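Local coordinates for Ras-related protein Rab-7L1 (Homo sapiens, PDB 6HH2) that binds guanine nucleotides as a Rab-family small GTPase, maintains the endosome-trans-Golgi network, supports retrograde traffic between lysosomes and Golgi, and recruits and stimulates the kinase LRRK2, at residues A[14-19]-A[103-108]; A[21-26]-A[64-69]; A[28-33]-A[167-172]; A[89-92]-A[97-100]; A[154-157]-A[162-165]. The protein carries 4 engineered substitutions. All coordinates share one frame; numbering follows the deposited sequence. Where two conformers were deposited one is given.

Contact 1. Residues A[14-19]-A[103-108]; sequences LVVGDA and QRWKQD. With GDP (guanosine-5'-diphosphate), chain B.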
# COMPACT_ATOMS: atom_id res chain seq x y z
N LEU A 14 1.72 3.42 -3.63
CA LEU A 14 0.28 3.43 -3.98
C LEU A 14 -0.48 2.58 -2.99
O LEU A 14 -0.09 1.44 -2.73
CB LEU A 14 0.10 2.84 -5.38
CG LEU A 14 1.00 3.45 -6.42
CD1 LEU A 14 0.73 2.81 -7.79
CD2 LEU A 14 0.76 4.99 -6.48
N VAL A 15 -1.52 3.12 -2.38
CA VAL A 15 -2.42 2.38 -1.51
C VAL A 15 -3.73 2.20 -2.26
O VAL A 15 -4.48 3.16 -2.52
CB VAL A 15 -2.67 3.10 -0.19
CG1 VAL A 15 -3.59 2.27 0.69
CG2 VAL A 15 -1.29 3.39 0.49
N VAL A 16 -3.96 1.00 -2.76
CA VAL A 16 -5.06 0.68 -3.66
C VAL A 16 -5.87 -0.46 -3.08
O VAL A 16 -5.44 -1.17 -2.19
CB VAL A 16 -4.65 0.37 -5.11
CG1 VAL A 16 -3.92 1.55 -5.76
CG2 VAL A 16 -3.79 -0.92 -5.20
N GLY A 17 -7.04 -0.66 -3.65
CA GLY A 17 -7.98 -1.63 -3.16
C GLY A 17 -9.39 -1.09 -3.27
O GLY A 17 -9.60 0.10 -3.53
N ASP A 18 -10.35 -1.97 -3.10
CA ASP A 18 -11.75 -1.56 -3.29
C ASP A 18 -12.19 -0.55 -2.22
O ASP A 18 -11.54 -0.35 -1.18
CB ASP A 18 -12.65 -2.77 -3.22
CG ASP A 18 -12.57 -3.66 -4.44
OD1 ASP A 18 -11.81 -3.37 -5.39
OD2 ASP A 18 -13.33 -4.65 -4.44
N ALA A 19 -13.31 0.12 -2.47
CA ALA A 19 -13.91 0.93 -1.42
C ALA A 19 -14.13 0.10 -0.15
O ALA A 19 -14.48 -1.08 -0.20
CB ALA A 19 -15.25 1.51 -1.91
N GLN A 103 -6.92 -9.19 -7.42
CA GLN A 103 -6.26 -9.72 -8.61
C GLN A 103 -6.33 -8.71 -9.75
O GLN A 103 -5.35 -8.53 -10.49
CB GLN A 103 -6.91 -11.02 -9.04
CG GLN A 103 -6.26 -11.58 -10.32
CD GLN A 103 -6.92 -12.85 -10.81
OE1 GLN A 103 -8.12 -12.89 -11.03
NE2 GLN A 103 -6.13 -13.91 -10.95
N ARG A 104 -7.46 -8.05 -9.89
CA ARG A 104 -7.57 -7.03 -10.94
C ARG A 104 -6.66 -5.84 -10.62
O ARG A 104 -6.02 -5.28 -11.54
CB ARG A 104 -9.02 -6.57 -11.09
CG ARG A 104 -9.96 -7.63 -11.61
CD ARG A 104 -11.39 -7.02 -11.80
NE ARG A 104 -12.30 -8.04 -12.27
CZ ARG A 104 -12.85 -8.03 -13.48
NH1 ARG A 104 -12.57 -7.02 -14.31
NH2 ARG A 104 -13.68 -9.00 -13.86
N TRP A 105 -6.60 -5.41 -9.34
CA TRP A 105 -5.68 -4.35 -9.00
C TRP A 105 -4.24 -4.74 -9.36
O TRP A 105 -3.47 -3.93 -9.88
CB TRP A 105 -5.78 -4.03 -7.52
CG TRP A 105 -7.05 -3.28 -7.12
CD1 TRP A 105 -8.08 -3.74 -6.35
CD2 TRP A 105 -7.35 -1.91 -7.44
NE1 TRP A 105 -9.02 -2.72 -6.15
CE2 TRP A 105 -8.58 -1.60 -6.80
CE3 TRP A 105 -6.67 -0.93 -8.14
CZ2 TRP A 105 -9.19 -0.35 -6.91
CZ3 TRP A 105 -7.29 0.35 -8.29
CH2 TRP A 105 -8.51 0.62 -7.61
N LYS A 106 -3.84 -5.99 -9.03
CA LYS A 106 -2.46 -6.37 -9.30
C LYS A 106 -2.16 -6.46 -10.79
O LYS A 106 -1.10 -6.00 -11.25
CB LYS A 106 -2.20 -7.74 -8.64
CG LYS A 106 -0.80 -8.38 -8.87
CD LYS A 106 0.29 -7.45 -8.37
CE LYS A 106 1.61 -8.25 -8.08
NZ LYS A 106 2.03 -8.94 -9.32
N GLN A 107 -3.10 -7.03 -11.57
CA GLN A 107 -2.94 -7.06 -13.03
C GLN A 107 -2.86 -5.65 -13.61
O GLN A 107 -2.06 -5.38 -14.52
CB GLN A 107 -4.10 -7.85 -13.64
CG GLN A 107 -3.98 -9.38 -13.34
CD GLN A 107 -5.26 -10.14 -13.68
OE1 GLN A 107 -6.33 -9.55 -13.85
NE2 GLN A 107 -5.14 -11.47 -13.80
N ASP A 108 -3.65 -4.73 -13.07
CA ASP A 108 -3.59 -3.33 -13.54
C ASP A 108 -2.22 -2.73 -13.24
O ASP A 108 -1.58 -2.14 -14.12
CB ASP A 108 -4.72 -2.52 -12.91
CG ASP A 108 -4.81 -1.08 -13.47
OD1 ASP A 108 -5.11 -0.95 -14.66
OD2 ASP A 108 -4.57 -0.15 -12.65
PB GDP B . -11.50 3.05 2.27
O1B GDP B . -10.73 1.91 1.70
O2B GDP B . -12.85 3.22 1.67
O3B GDP B . -10.71 4.34 2.33
O3A GDP B . -11.82 2.57 3.80
PA GDP B . -11.85 3.45 5.13
O1A GDP B . -10.47 3.73 5.66
O2A GDP B . -12.76 4.65 4.89
O5' GDP B . -12.56 2.46 6.16
C5' GDP B . -13.88 1.99 5.95
C4' GDP B . -14.48 1.56 7.29
O4' GDP B . -13.74 0.38 7.75
C3' GDP B . -14.26 2.62 8.34
O3' GDP B . -15.43 2.58 9.18
C2' GDP B . -13.04 2.14 9.10
O2' GDP B . -13.10 2.58 10.45
C1' GDP B . -13.24 0.65 9.03
N9 GDP B . -11.98 -0.08 9.16
C8 GDP B . -10.81 0.22 8.53
N7 GDP B . -9.84 -0.70 8.86
C5 GDP B . -10.44 -1.59 9.69
C6 GDP B . -10.01 -2.78 10.42
O6 GDP B . -8.83 -3.18 10.35
N1 GDP B . -10.94 -3.40 11.15
C2 GDP B . -12.22 -3.01 11.31
N2 GDP B . -13.09 -3.71 12.13
N3 GDP B . -12.66 -1.89 10.69
C4 GDP B . -11.81 -1.19 9.90
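The indole of W105, reaching in from helix 96-112, lies flat against the end of strand 8-17. Over one face it makes two CH-pi contacts: CA of G17 stands 3.8 Å from the centroid of the five-membered ring of W105, and CB of V16 sits over the six-membered ring, touching CE3 of W105 at 3.9 Å. The indole thus lies on the G17 backbone, whose peptide N is over the same face; phi 142° and psi 167° call for glycine here, since a CB would jam against the preceding carbonyl O. The polar contact is made at the ring edge: NE1 of W105 donates to OD1 of D18 over 3.0 Å, on the anti side of the carboxylate and 27° out of its plane. That bond satisfies the buried indole nitrogen and would restrain the turn of the ring. N101 holds the other oxygen of D18. This is typical of P-loop GTPases, where the phosphate-binding loop leaves the central strand; D18 and A19 belong to the GDP pocket.

Contact 2. Residues A[21-26]-A[64-69]; sequences VGKTSL and LWDIAG. With MG (magnesium ion), chain C; GDP (guanosine-5'-diphosphate), chain B.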
# COMPACT_ATOMS: atom_id res chain seq x y z
N VAL A 21 -12.21 -0.94 2.30
CA VAL A 21 -11.28 -1.93 2.82
C VAL A 21 -10.36 -1.39 3.90
O VAL A 21 -9.67 -2.21 4.54
CB VAL A 21 -10.46 -2.61 1.72
CG1 VAL A 21 -11.43 -3.31 0.70
CG2 VAL A 21 -9.48 -1.66 1.05
N GLY A 22 -10.28 -0.09 4.10
CA GLY A 22 -9.41 0.52 5.09
C GLY A 22 -8.26 1.39 4.57
O GLY A 22 -7.31 1.64 5.33
N LYS A 23 -8.28 1.81 3.30
CA LYS A 23 -7.13 2.51 2.75
C LYS A 23 -6.93 3.87 3.40
O LYS A 23 -5.81 4.21 3.77
CB LYS A 23 -7.31 2.70 1.24
CG LYS A 23 -7.42 1.36 0.52
CD LYS A 23 -7.51 1.56 -1.03
CE LYS A 23 -8.67 2.49 -1.48
NZ LYS A 23 -9.99 1.95 -1.03
N THR A 24 -7.97 4.73 3.43
CA THR A 24 -7.81 6.04 4.03
C THR A 24 -7.43 5.91 5.49
O THR A 24 -6.60 6.67 5.99
CB THR A 24 -9.08 6.86 3.80
OG1 THR A 24 -9.32 6.90 2.38
CG2 THR A 24 -8.91 8.31 4.33
N SER A 25 -8.01 4.92 6.18
CA SER A 25 -7.66 4.71 7.58
C SER A 25 -6.18 4.32 7.72
O SER A 25 -5.51 4.80 8.64
CB SER A 25 -8.55 3.60 8.17
OG SER A 25 -9.90 4.02 8.18
N LEU A 26 -5.76 3.46 6.81
CA LEU A 26 -4.24 3.16 6.89
C LEU A 26 -3.28 4.45 6.69
O LEU A 26 -2.34 4.78 7.44
CB LEU A 26 -3.88 2.09 5.86
CG LEU A 26 -2.43 1.64 5.95
CD1 LEU A 26 -2.36 0.08 5.71
CD2 LEU A 26 -1.60 2.34 5.02
N LEU A 64 2.40 8.70 0.43
CA LEU A 64 1.36 7.69 0.50
C LEU A 64 0.17 8.19 -0.36
O LEU A 64 -0.50 9.16 -0.00
CB LEU A 64 0.92 7.48 1.95
CG LEU A 64 2.07 7.05 2.87
CD1 LEU A 64 1.64 7.24 4.33
CD2 LEU A 64 2.44 5.58 2.53
N TRP A 65 -0.09 7.50 -1.48
CA TRP A 65 -1.08 7.94 -2.46
C TRP A 65 -2.31 7.05 -2.33
O TRP A 65 -2.27 5.88 -2.68
CB TRP A 65 -0.51 7.85 -3.87
CG TRP A 65 0.43 8.92 -4.24
CD1 TRP A 65 1.71 9.16 -3.70
CD2 TRP A 65 0.22 9.91 -5.23
NE1 TRP A 65 2.29 10.23 -4.36
CE2 TRP A 65 1.40 10.72 -5.29
CE3 TRP A 65 -0.84 10.16 -6.12
CZ2 TRP A 65 1.52 11.79 -6.17
CZ3 TRP A 65 -0.71 11.22 -7.01
CH2 TRP A 65 0.47 12.03 -7.03
N ASP A 66 -3.42 7.61 -1.83
CA ASP A 66 -4.68 6.85 -1.69
C ASP A 66 -5.50 7.00 -2.98
O ASP A 66 -5.81 8.13 -3.40
CB ASP A 66 -5.41 7.50 -0.51
CG ASP A 66 -6.73 6.88 -0.12
OD1 ASP A 66 -7.33 6.07 -0.83
OD2 ASP A 66 -7.17 7.31 0.98
N ILE A 67 -5.87 5.87 -3.61
CA ILE A 67 -6.60 5.97 -4.88
C ILE A 67 -7.95 6.63 -4.71
O ILE A 67 -8.50 7.17 -5.68
CB ILE A 67 -6.68 4.59 -5.58
CG1 ILE A 67 -7.30 4.72 -6.97
CG2 ILE A 67 -7.45 3.58 -4.74
CD1 ILE A 67 -6.74 3.71 -7.90
N ALA A 68 -8.51 6.60 -3.49
CA ALA A 68 -9.62 7.49 -3.08
C ALA A 68 -10.76 7.58 -4.08
O ALA A 68 -11.42 6.57 -4.34
CB ALA A 68 -9.05 8.84 -2.66
N GLY A 69 -11.01 8.77 -4.66
CA GLY A 69 -12.22 8.99 -5.46
C GLY A 69 -12.42 8.04 -6.64
O GLY A 69 -13.55 7.86 -7.09
MG MG C . -11.06 6.16 1.51
PB GDP B . -11.50 3.05 2.27
O1B GDP B . -10.73 1.91 1.70
O2B GDP B . -12.85 3.22 1.67
O3B GDP B . -10.71 4.34 2.33
O3A GDP B . -11.82 2.57 3.80
PA GDP B . -11.85 3.45 5.13
O1A GDP B . -10.47 3.73 5.66
O2A GDP B . -12.76 4.65 4.89
O5' GDP B . -12.56 2.46 6.16
C5' GDP B . -13.88 1.99 5.95
C4' GDP B . -14.48 1.56 7.29
O4' GDP B . -13.74 0.38 7.75
C3' GDP B . -14.26 2.62 8.34
O3' GDP B . -15.43 2.58 9.18
C2' GDP B . -13.04 2.14 9.10
O2' GDP B . -13.10 2.58 10.45
C1' GDP B . -13.24 0.65 9.03
N9 GDP B . -11.98 -0.08 9.16
C8 GDP B . -10.81 0.22 8.53
N7 GDP B . -9.84 -0.70 8.86
C5 GDP B . -10.44 -1.59 9.69
C6 GDP B . -10.01 -2.78 10.42
O6 GDP B . -8.83 -3.18 10.35
N1 GDP B . -10.94 -3.40 11.15
C2 GDP B . -12.22 -3.01 11.31
N2 GDP B . -13.09 -3.71 12.13
N3 GDP B . -12.66 -1.89 10.69
C4 GDP B . -11.81 -1.19 9.90
O HOH W 1 -9.94 5.67 -0.18
O HOH W 2 -12.19 6.63 3.12
O HOH W 3 -12.80 5.54 0.45
O HOH W 4 -11.44 8.10 0.76
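T24 and D66 meet through a short bond, OG1 of T24 donating to the syn lone pair of OD2 of D66 at 2.6 Å. The same T24 oxygen is a ligand of the magnesium ion at 2.1 Å, and O3B of GDP and four waters complete the coordination. D66 does not touch the metal: its OD1 accepts a hydrogen bond from a metal-bound water 2.7 Å from that OD1, and another from the backbone N of A68, an Asx turn. D66 to G69 fit the DxxG motif that begins switch II in Ras-like GTPases. The phosphates are held by the P-loop (Walker A), to which G22, K23 and T24 belong. O1B of GDP is gripped by the backbone N of K23 at 2.9 Å and by its NZ at 2.8 Å, while G22 N adds a longer bond. The lysine chain, bent at its last two torsions (chi3 -56°, chi4 -59°), folds back over the phosphate; NZ also pairs with E71. S25 binds the alpha phosphate through both N and OG. The lysine and backbone N-H groups thus probably offset the diphosphate charge, while D66, as a second-shell acceptor, probably orients both the T24 hydroxyl and a metal-bound water.

Contact 3. Residues A[28-33]-A[167-172]; sequences QRYSQD and EAMRVL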
# COMPACT_ATOMS: atom_id res chain seq x y z
N GLN A 28 -4.17 7.57 7.19
CA GLN A 28 -4.30 8.47 8.34
C GLN A 28 -3.50 7.97 9.53
O GLN A 28 -2.94 8.78 10.27
CB GLN A 28 -5.77 8.58 8.72
CG GLN A 28 -6.56 9.36 7.67
CD GLN A 28 -8.06 9.33 7.93
OE1 GLN A 28 -8.60 8.38 8.52
NE2 GLN A 28 -8.74 10.38 7.51
N ARG A 29 -3.37 6.65 9.70
CA ARG A 29 -2.63 6.14 10.83
C ARG A 29 -1.12 6.16 10.61
O ARG A 29 -0.34 6.48 11.54
CB ARG A 29 -3.11 4.73 11.15
CG ARG A 29 -2.79 4.39 12.60
CD ARG A 29 -2.99 2.96 12.90
NE ARG A 29 -4.27 2.62 13.52
CZ ARG A 29 -4.58 2.81 14.80
NH1 ARG A 29 -3.75 3.45 15.62
NH2 ARG A 29 -5.75 2.40 15.26
N TYR A 30 -0.71 5.83 9.41
CA TYR A 30 0.72 5.63 9.11
C TYR A 30 1.44 6.89 8.62
O TYR A 30 2.67 7.01 8.81
CB TYR A 30 0.88 4.50 8.08
CG TYR A 30 2.31 4.08 7.99
CD1 TYR A 30 2.89 3.34 9.03
CD2 TYR A 30 3.09 4.42 6.89
CE1 TYR A 30 4.26 3.00 8.98
CE2 TYR A 30 4.44 4.08 6.83
CZ TYR A 30 4.99 3.35 7.88
OH TYR A 30 6.32 3.02 7.86
N SER A 31 0.74 7.86 8.06
CA SER A 31 1.39 9.11 7.65
C SER A 31 1.74 9.92 8.88
O SER A 31 1.45 9.55 10.02
CB SER A 31 0.45 9.92 6.77
OG SER A 31 -0.60 10.48 7.58
N GLN A 32 2.39 11.07 8.67
CA GLN A 32 2.67 11.92 9.83
C GLN A 32 1.54 12.83 10.22
O GLN A 32 1.73 13.66 11.12
CB GLN A 32 3.89 12.80 9.53
CG GLN A 32 3.63 13.94 8.51
CD GLN A 32 4.83 14.93 8.51
OE1 GLN A 32 5.96 14.53 8.16
NE2 GLN A 32 4.60 16.18 8.91
N ASP A 33 0.37 12.68 9.61
CA ASP A 33 -0.67 13.71 9.74
C ASP A 33 -1.22 13.82 11.16
O ASP A 33 -1.67 14.91 11.55
CB ASP A 33 -1.79 13.44 8.72
CG ASP A 33 -1.34 13.75 7.31
OD1 ASP A 33 -0.17 14.19 7.14
OD2 ASP A 33 -2.16 13.56 6.38
N GLU A 167 4.86 -2.77 11.10
CA GLU A 167 5.87 -3.75 10.70
C GLU A 167 5.72 -4.14 9.23
O GLU A 167 6.73 -4.33 8.54
CB GLU A 167 5.77 -4.97 11.61
CG GLU A 167 6.33 -4.73 13.02
CD GLU A 167 7.84 -4.60 12.99
OE1 GLU A 167 8.33 -3.46 12.81
OE2 GLU A 167 8.55 -5.62 13.08
N ALA A 168 4.49 -4.28 8.75
CA ALA A 168 4.31 -4.54 7.32
C ALA A 168 4.89 -3.40 6.49
O ALA A 168 5.61 -3.65 5.51
CB ALA A 168 2.82 -4.71 7.04
N MET A 169 4.59 -2.14 6.87
CA MET A 169 5.19 -1.03 6.12
C MET A 169 6.70 -1.00 6.24
O MET A 169 7.39 -0.65 5.27
CB MET A 169 4.61 0.30 6.61
CG MET A 169 3.11 0.46 6.34
SD MET A 169 2.67 0.24 4.53
CE MET A 169 3.51 1.68 3.88
N ARG A 170 7.24 -1.34 7.42
CA ARG A 170 8.68 -1.30 7.60
C ARG A 170 9.38 -2.27 6.65
O ARG A 170 10.38 -1.92 6.03
CB ARG A 170 9.04 -1.62 9.06
CG ARG A 170 10.53 -1.56 9.26
CD ARG A 170 10.96 -1.99 10.70
NE ARG A 170 10.54 -3.35 11.07
CZ ARG A 170 11.10 -4.47 10.60
NH1 ARG A 170 12.14 -4.43 9.75
NH2 ARG A 170 10.63 -5.65 11.00
N VAL A 171 8.84 -3.49 6.51
CA VAL A 171 9.53 -4.44 5.62
C VAL A 171 9.39 -4.00 4.17
O VAL A 171 10.30 -4.25 3.36
CB VAL A 171 9.12 -5.90 5.87
CG1 VAL A 171 9.37 -6.30 7.34
CG2 VAL A 171 7.71 -6.17 5.38
N LEU A 172 8.31 -3.32 3.82
CA LEU A 172 8.20 -2.76 2.48
C LEU A 172 9.23 -1.64 2.25
O LEU A 172 9.83 -1.58 1.17
CB LEU A 172 6.78 -2.26 2.24
CG LEU A 172 6.50 -1.76 0.83
CD1 LEU A 172 6.67 -2.86 -0.21
CD2 LEU A 172 5.09 -1.17 0.78
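M169, on helix 165-178, lays its side chain over one face of the Y30 ring at the end of helix 23-30. Its CB comes down near the phenol end, 3.3 Å from CZ of Y30 and 3.4 Å from the hydroxyl oxygen OH of Y30. The first torsion (chi1 -65°) turns CG away from the carbonyl carbon and brings it over the middle of the ring, 3.7 Å from the centroid of Y30 and only 6° off the ring normal, a nearly vertical CH-pi contact. A bend at chi2 (-55°) sets SD in a more distant Met-aromatic contact, with 5.0 Å between this sulfur and the centroid of Y30. The next bend, at chi3, returns the methyl CE toward the ring, 3.9 Å from CE2 of Y30. Around the pair, V88 of strand 86-92 touches M169, whereas L62 and L64 of strand 58-66 touch Y30, which also has a cation-pi partner in K50. This is helix-to-helix packing upon one face of the central sheet of the Ras-like fold, joining its first and last helices.

Contact 4. Residues A[89-92]-A[97-100]; sequences IMFD and TTFS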
# COMPACT_ATOMS: atom_id res chain seq x y z
N ILE A 89 -1.75 -3.30 -1.75
CA ILE A 89 -3.06 -3.70 -2.26
C ILE A 89 -3.86 -4.27 -1.11
O ILE A 89 -3.46 -5.31 -0.53
CB ILE A 89 -2.95 -4.67 -3.44
CG1 ILE A 89 -2.08 -4.03 -4.54
CG2 ILE A 89 -4.38 -5.04 -3.93
CD1 ILE A 89 -2.01 -4.80 -5.86
N MET A 90 -4.91 -3.58 -0.70
CA MET A 90 -5.68 -3.93 0.49
C MET A 90 -6.99 -4.57 0.13
O MET A 90 -7.61 -4.18 -0.86
CB MET A 90 -5.97 -2.70 1.35
CG MET A 90 -4.73 -1.98 1.81
SD MET A 90 -5.07 -0.60 2.94
CE MET A 90 -6.38 -1.26 4.01
N PHE A 91 -7.37 -5.58 0.90
CA PHE A 91 -8.70 -6.14 0.85
C PHE A 91 -9.26 -6.29 2.26
O PHE A 91 -8.54 -6.19 3.26
CB PHE A 91 -8.78 -7.40 -0.04
CG PHE A 91 -8.21 -8.63 0.59
CD1 PHE A 91 -6.82 -8.89 0.53
CD2 PHE A 91 -9.05 -9.53 1.27
CE1 PHE A 91 -6.30 -10.04 1.14
CE2 PHE A 91 -8.54 -10.69 1.87
CZ PHE A 91 -7.17 -10.96 1.78
N ASP A 92 -10.56 -6.51 2.33
CA ASP A 92 -11.27 -6.79 3.58
C ASP A 92 -11.48 -8.30 3.70
O ASP A 92 -12.17 -8.89 2.85
CB ASP A 92 -12.59 -6.01 3.49
CG ASP A 92 -13.56 -6.26 4.66
OD1 ASP A 92 -13.34 -7.14 5.51
OD2 ASP A 92 -14.62 -5.56 4.65
N THR A 97 -15.49 -10.30 -2.40
CA THR A 97 -15.36 -9.53 -3.63
C THR A 97 -14.13 -8.64 -3.62
O THR A 97 -13.48 -8.45 -4.67
CB THR A 97 -16.60 -8.66 -3.86
OG1 THR A 97 -17.74 -9.52 -3.94
CG2 THR A 97 -16.45 -7.89 -5.15
N THR A 98 -13.80 -8.07 -2.45
CA THR A 98 -12.61 -7.22 -2.37
C THR A 98 -11.34 -8.05 -2.49
O THR A 98 -10.33 -7.57 -3.04
CB THR A 98 -12.59 -6.40 -1.07
OG1 THR A 98 -12.30 -7.24 0.08
CG2 THR A 98 -13.92 -5.62 -0.84
N PHE A 99 -11.42 -9.31 -2.09
CA PHE A 99 -10.29 -10.23 -2.26
C PHE A 99 -10.10 -10.56 -3.73
O PHE A 99 -9.00 -10.36 -4.29
CB PHE A 99 -10.56 -11.50 -1.48
CG PHE A 99 -9.52 -12.61 -1.66
CD1 PHE A 99 -8.17 -12.44 -1.26
CD2 PHE A 99 -9.90 -13.85 -2.22
CE1 PHE A 99 -7.26 -13.52 -1.41
CE2 PHE A 99 -9.00 -14.90 -2.33
CZ PHE A 99 -7.69 -14.71 -1.95
N SER A 100 -11.17 -11.02 -4.39
CA SER A 100 -11.12 -11.28 -5.82
C SER A 100 -10.64 -10.06 -6.60
O SER A 100 -9.81 -10.20 -7.52
CB SER A 100 -12.52 -11.70 -6.28
OG SER A 100 -12.53 -12.02 -7.66
O HOH W 5 -9.64 -4.73 -2.62
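T98 carries the polar link between helix 96-112 and strand 86-92. Its OG1 stands between the backbone N and the carbonyl carbon (chi1 72°), from where it accepts the N-H of D92 at 2.9 Å with an angle of 155° at the hydrogen. The same oxygen is hydrogen-bonded to the backbone O of N95, so one hydroxyl ties the last strand residue to the turn leading into the helix. It also lies 3.5 Å from CB of F91. The backbone O of T98 approaches that CB too, at 3.4 Å, and accepts a hydrogen bond from a water that also donates to the backbone O of M90, 2.7 Å away from it. This bridge spans the start of a beta-alpha-beta unit, in which helix 96-112 connects strand 86-92 to its parallel neighbour 123-128. One residue further on, F99 runs alongside F91, both side chains pointing the same way. CD1 of F99 sits over one face of the F91 ring, toward its rim, 3.5 Å from CZ of F91; the two planes are inclined at 54° in an oblique pairing. F145 meets the F99 ring as well, while L125 and A127 of strand 123-128 touch F91.

Contact 5. Residues A[154-157]-A[162-165]; sequences WTET and NKNI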
# COMPACT_ATOMS: atom_id res chain seq x y z
N TRP A 154 2.31 -11.17 1.53
CA TRP A 154 1.03 -10.82 2.12
C TRP A 154 1.10 -10.96 3.63
O TRP A 154 1.92 -11.75 4.15
CB TRP A 154 -0.12 -11.68 1.55
CG TRP A 154 -0.10 -13.11 2.11
CD1 TRP A 154 0.61 -14.16 1.64
CD2 TRP A 154 -0.85 -13.59 3.23
NE1 TRP A 154 0.33 -15.32 2.40
CE2 TRP A 154 -0.59 -14.96 3.37
CE3 TRP A 154 -1.78 -12.98 4.10
CZ2 TRP A 154 -1.19 -15.74 4.41
CZ3 TRP A 154 -2.39 -13.74 5.08
CH2 TRP A 154 -2.08 -15.10 5.24
N THR A 155 0.25 -10.18 4.32
CA THR A 155 0.05 -10.39 5.74
C THR A 155 -1.32 -9.90 6.15
O THR A 155 -1.95 -9.10 5.46
CB THR A 155 1.14 -9.67 6.56
OG1 THR A 155 1.02 -9.99 7.97
CG2 THR A 155 1.11 -8.18 6.41
N GLU A 156 -1.79 -10.40 7.27
CA GLU A 156 -3.03 -9.91 7.85
C GLU A 156 -2.73 -8.67 8.66
O GLU A 156 -1.65 -8.53 9.23
CB GLU A 156 -3.67 -10.98 8.73
CG GLU A 156 -2.90 -11.30 9.98
CD GLU A 156 -3.62 -12.24 10.94
OE1 GLU A 156 -4.38 -13.09 10.48
OE2 GLU A 156 -3.34 -12.18 12.16
N THR A 157 -3.68 -7.73 8.66
CA THR A 157 -3.52 -6.49 9.40
C THR A 157 -4.86 -6.09 9.98
O THR A 157 -5.92 -6.57 9.53
CB THR A 157 -3.10 -5.32 8.49
OG1 THR A 157 -4.12 -5.10 7.47
CG2 THR A 157 -1.79 -5.61 7.81
N ASN A 162 -4.45 -1.45 15.07
CA ASN A 162 -3.04 -1.15 14.79
C ASN A 162 -2.19 -2.41 14.86
O ASN A 162 -1.07 -2.39 15.39
CB ASN A 162 -2.49 -0.03 15.68
CG ASN A 162 -1.28 0.68 15.08
OD1 ASN A 162 -1.13 0.81 13.85
ND2 ASN A 162 -0.41 1.18 15.96
N LYS A 163 -2.71 -3.52 14.34
CA LYS A 163 -2.02 -4.80 14.30
C LYS A 163 -1.29 -4.96 12.97
O LYS A 163 -1.91 -4.98 11.90
CB LYS A 163 -2.97 -5.99 14.49
CG LYS A 163 -2.24 -7.38 14.53
CD LYS A 163 -3.24 -8.52 14.64
CE LYS A 163 -2.55 -9.85 14.92
NZ LYS A 163 -3.60 -10.91 15.12
N ASN A 164 0.03 -5.18 13.06
CA ASN A 164 0.92 -5.45 11.93
C ASN A 164 1.11 -4.28 10.98
O ASN A 164 1.79 -4.45 9.99
CB ASN A 164 0.52 -6.67 11.07
CG ASN A 164 0.88 -8.02 11.70
OD1 ASN A 164 1.92 -8.19 12.34
ND2 ASN A 164 0.01 -8.99 11.48
N ILE A 165 0.55 -3.09 11.25
CA ILE A 165 0.62 -2.01 10.28
C ILE A 165 2.04 -1.50 10.14
O ILE A 165 2.62 -1.45 9.05
CB ILE A 165 -0.31 -0.86 10.70
CG1 ILE A 165 -1.75 -1.36 10.80
CG2 ILE A 165 -0.08 0.34 9.77
CD1 ILE A 165 -2.29 -1.87 9.52
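The amide of N164 reaches back to the end of strand 153-156, where, in the conformer described, its ND2 donates to the backbone O of E156 at 2.8 Å, 30° from the carbonyl plane. CG beside the backbone N (chi1 -77°) puts the amide there; CB of N164 is itself 3.4 Å from O of E156. A second link is ionic: NZ of K163, at the end of a fully extended chain, meets OE2 of E156 at 3.2 Å, nearly along the C-O bond. CA of T157 makes a C-H...O contact with the O of K163 at 3.3 Å, and CD1 of I165 lies against CB of T157 at 3.7 Å. Further out, R139 pairs with the other carboxylate oxygen of E156, and N128 holds the hydroxyl of T157. N162 and K163 face S158 in a G1 beta bulge. The loop between T157 and N162 carries V159 and K160, which bind the nucleotide: one of the guanine-binding loops of Ras-like GTPases, at the position of the SAK motif in Ras.

Overall arrangement
From the N terminus, strand 8-17 runs into the phosphate-binding loop and opens contact 1, which closes far along the chain on helix 96-112. Within that span lie contact 2, joining the start of helix 23-30 to the end of strand 58-66, and contact 4, a short closure from strand 86-92 to the start of the same helix 96-112. Contact 3 begins on helix 23-30 and ends on helix 165-178, so it crosses contacts 1 and 2 while enclosing contacts 4 and 5. Contact 5 closes the last loop before that helix. Contacts 1 and 2 meet through neighbouring strands and both touch GDP; contacts 1 and 3 lie on opposite sides of the chain's centre.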